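Local coordinates for protein alanine glyoxylate transaminase (Thermococcus litoralis, PDB 2ZC0) that probably transfers the amino group of alanine to glyoxylate, using pyridoxal 5'-phosphate as cofactor, and works as a homodimer, at residues Leu80-Ala85 and Pro98-Ile103. Numbering follows the deposited sequence.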
loop_
_atom_site.group_PDB
_atom_site.type_symbol
_atom_site.label_atom_id
_atom_site.label_comp_id
_atom_site.label_asym_id
_atom_site.label_seq_id
_atom_site.Cartn_x
_atom_site.Cartn_y
_atom_site.Cartn_z
ATOM N N LEU A 80 25.624 -21.929 -14.814
ATOM C CA LEU A 80 24.547 -22.592 -14.077
ATOM C C LEU A 80 23.217 -22.464 -14.823
ATOM O O LEU A 80 22.468 -23.430 -14.952
ATOM C CB LEU A 80 24.397 -21.979 -12.678
ATOM C CG LEU A 80 24.119 -22.938 -11.511
ATOM C CD1 LEU A 80 23.737 -22.149 -10.279
ATOM C CD2 LEU A 80 23.020 -23.915 -11.873
ATOM N N ARG A 81 22.921 -21.262 -15.304
ATOM C CA ARG A 81 21.688 -21.037 -16.034
ATOM C C ARG A 81 21.639 -21.939 -17.271
ATOM O O ARG A 81 20.597 -22.514 -17.585
ATOM C CB ARG A 81 21.563 -19.554 -16.425
ATOM C CG ARG A 81 21.018 -18.639 -15.304
ATOM C CD ARG A 81 21.703 -17.270 -15.318
ATOM N NE ARG A 81 21.804 -16.744 -16.676
ATOM C CZ ARG A 81 22.681 -15.825 -17.061
ATOM N NH1 ARG A 81 22.689 -15.414 -18.318
ATOM N NH2 ARG A 81 23.554 -15.324 -16.199
ATOM N N GLU A 82 22.768 -22.079 -17.961
ATOM C CA GLU A 82 22.817 -22.934 -19.144
ATOM C C GLU A 82 22.646 -24.404 -18.754
ATOM O O GLU A 82 21.875 -25.131 -19.380
ATOM C CB GLU A 82 24.134 -22.723 -19.903
ATOM C CG GLU A 82 24.212 -21.370 -20.597
ATOM C CD GLU A 82 25.606 -21.027 -21.101
ATOM O OE1 GLU A 82 25.747 -19.997 -21.800
ATOM O OE2 GLU A 82 26.561 -21.776 -20.795
ATOM N N GLU A 83 23.342 -24.842 -17.712
ATOM C CA GLU A 83 23.219 -26.229 -17.276
ATOM C C GLU A 83 21.803 -26.562 -16.813
ATOM O O GLU A 83 21.300 -27.648 -17.098
ATOM C CB GLU A 83 24.225 -26.539 -16.166
ATOM C CG GLU A 83 25.617 -26.849 -16.694
ATOM C CD GLU A 83 25.659 -28.142 -17.502
ATOM O OE1 GLU A 83 26.450 -28.212 -18.472
ATOM O OE2 GLU A 83 24.910 -29.092 -17.162
ATOM N N LEU A 84 21.160 -25.629 -16.111
ATOM C CA LEU A 84 19.795 -25.835 -15.631
ATOM C C LEU A 84 18.829 -25.928 -16.793
ATOM O O LEU A 84 17.856 -26.685 -16.753
ATOM C CB LEU A 84 19.368 -24.689 -14.717
ATOM C CG LEU A 84 19.930 -24.764 -13.303
ATOM C CD1 LEU A 84 19.601 -23.498 -12.533
ATOM C CD2 LEU A 84 19.331 -26.000 -12.615
ATOM N N ALA A 85 19.098 -25.145 -17.829
ATOM C CA ALA A 85 18.247 -25.152 -19.007
ATOM C C ALA A 85 18.294 -26.537 -19.661
ATOM O O ALA A 85 17.265 -27.067 -20.068
ATOM C CB ALA A 85 18.710 -24.088 -19.983
ATOM N N PRO A 98 18.278 -20.055 -21.273
ATOM C CA PRO A 98 19.049 -19.766 -20.059
ATOM C C PRO A 98 18.841 -18.334 -19.583
ATOM O O PRO A 98 19.080 -18.011 -18.416
ATOM C CB PRO A 98 20.490 -20.019 -20.498
ATOM C CG PRO A 98 20.343 -21.085 -21.541
ATOM C CD PRO A 98 19.152 -20.575 -22.338
ATOM N N GLU A 99 18.403 -17.480 -20.503
ATOM C CA GLU A 99 18.157 -16.074 -20.213
ATOM C C GLU A 99 16.892 -15.855 -19.385
ATOM O O GLU A 99 16.755 -14.825 -18.728
ATOM C CB GLU A 99 18.049 -15.277 -21.525
ATOM C CG GLU A 99 19.311 -15.300 -22.380
ATOM C CD GLU A 99 20.554 -14.908 -21.591
ATOM O OE1 GLU A 99 21.577 -15.620 -21.715
ATOM O OE2 GLU A 99 20.510 -13.898 -20.853
ATOM N N ASN A 100 15.972 -16.818 -19.414
ATOM C CA ASN A 100 14.722 -16.698 -18.669
ATOM C C ASN A 100 14.778 -17.419 -17.324
ATOM O O ASN A 100 13.749 -17.686 -16.702
ATOM C CB ASN A 100 13.564 -17.233 -19.509
ATOM C CG ASN A 100 13.278 -16.372 -20.732
ATOM O OD1 ASN A 100 12.408 -15.509 -20.708
ATOM N ND2 ASN A 100 14.013 -16.602 -21.802
ATOM N N ILE A 101 15.989 -17.731 -16.879
ATOM C CA ILE A 101 16.164 -18.411 -15.608
ATOM C C ILE A 101 16.832 -17.458 -14.631
ATOM O O ILE A 101 17.858 -16.869 -14.943
ATOM C CB ILE A 101 17.032 -19.695 -15.764
ATOM C CG1 ILE A 101 16.248 -20.767 -16.535
ATOM C CG2 ILE A 101 17.468 -20.207 -14.400
ATOM C CD1 ILE A 101 17.018 -22.085 -16.727
ATOM N N VAL A 102 16.222 -17.287 -13.465
ATOM C CA VAL A 102 16.755 -16.414 -12.425
ATOM C C VAL A 102 17.002 -17.279 -11.184
ATOM O O VAL A 102 16.054 -17.825 -10.614
ATOM C CB VAL A 102 15.753 -15.279 -12.052
ATOM C CG1 VAL A 102 16.369 -14.354 -11.009
ATOM C CG2 VAL A 102 15.359 -14.499 -13.299
ATOM N N ILE A 103 18.277 -17.401 -10.804
ATOM C CA ILE A 103 18.713 -18.177 -9.644
ATOM C C ILE A 103 18.410 -17.375 -8.389
ATOM O O ILE A 103 19.006 -16.318 -8.145
ATOM C CB ILE A 103 20.239 -18.457 -9.648
ATOM C CG1 ILE A 103 20.649 -19.131 -10.959
ATOM C CG2 ILE A 103 20.618 -19.346 -8.464
ATOM C CD1 ILE A 103 19.802 -20.308 -11.325
#
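Arg81 on helix 78-91 reaches over to Pro98 and Glu99, in the turn that leads into strand 101-104. Within this chain it is an edge strand of the mixed central sheet in the large domain of the class I, PLP-dependent aminotransferase fold. The helix crosses it at 121°, with 9.0 Å between the axes of the two short segments. The guanidinium takes both polar partners at its edge. NE of Arg81 gives a weak, fairly straight hydrogen bond to O of Pro98 (3.5 Å). NH1 of Arg81 forms a long salt bridge to OE1 of Glu99 (3.6 Å), with the carboxylate plane turned 88° from the guanidinium. Bends at chi2 and chi3 (45°) of Arg81 bring this end round to the turn. Its CG meanwhile lies against CG2 of Ile101. With an alanine in its place, the Glu99 carboxylate would probably lose this charge partner and a gap would open beside Pro98 and Ile101.

The pyrrolidine ring of Pro98 rests on the helix: CG touches CB of Ala85 (3.8 Å) and nears CA of Glu82. CD1 of Ile101 reaches CB of Leu84 and CB of Ala85. Ile103, farther along the strand, meets Leu80 and Leu84.

Around this layer, Gly76 O accepts a hydrogen bond from NH2 of Arg81, which fixes the other arm of the guanidinium. Trp257 of the neighbouring strand 256-259 packs on Leu84 and Ile101, and Val102 faces helix 262-272. The contact lies outside the cofactor pocket; the Ile103 side chain is about 10 Å from a bound 4'-deoxy-4'-aminopyridoxal-5'-phosphate. Packing is tight where CD1 of Leu84 meets CD1 of Ile103, at 3.4 Å.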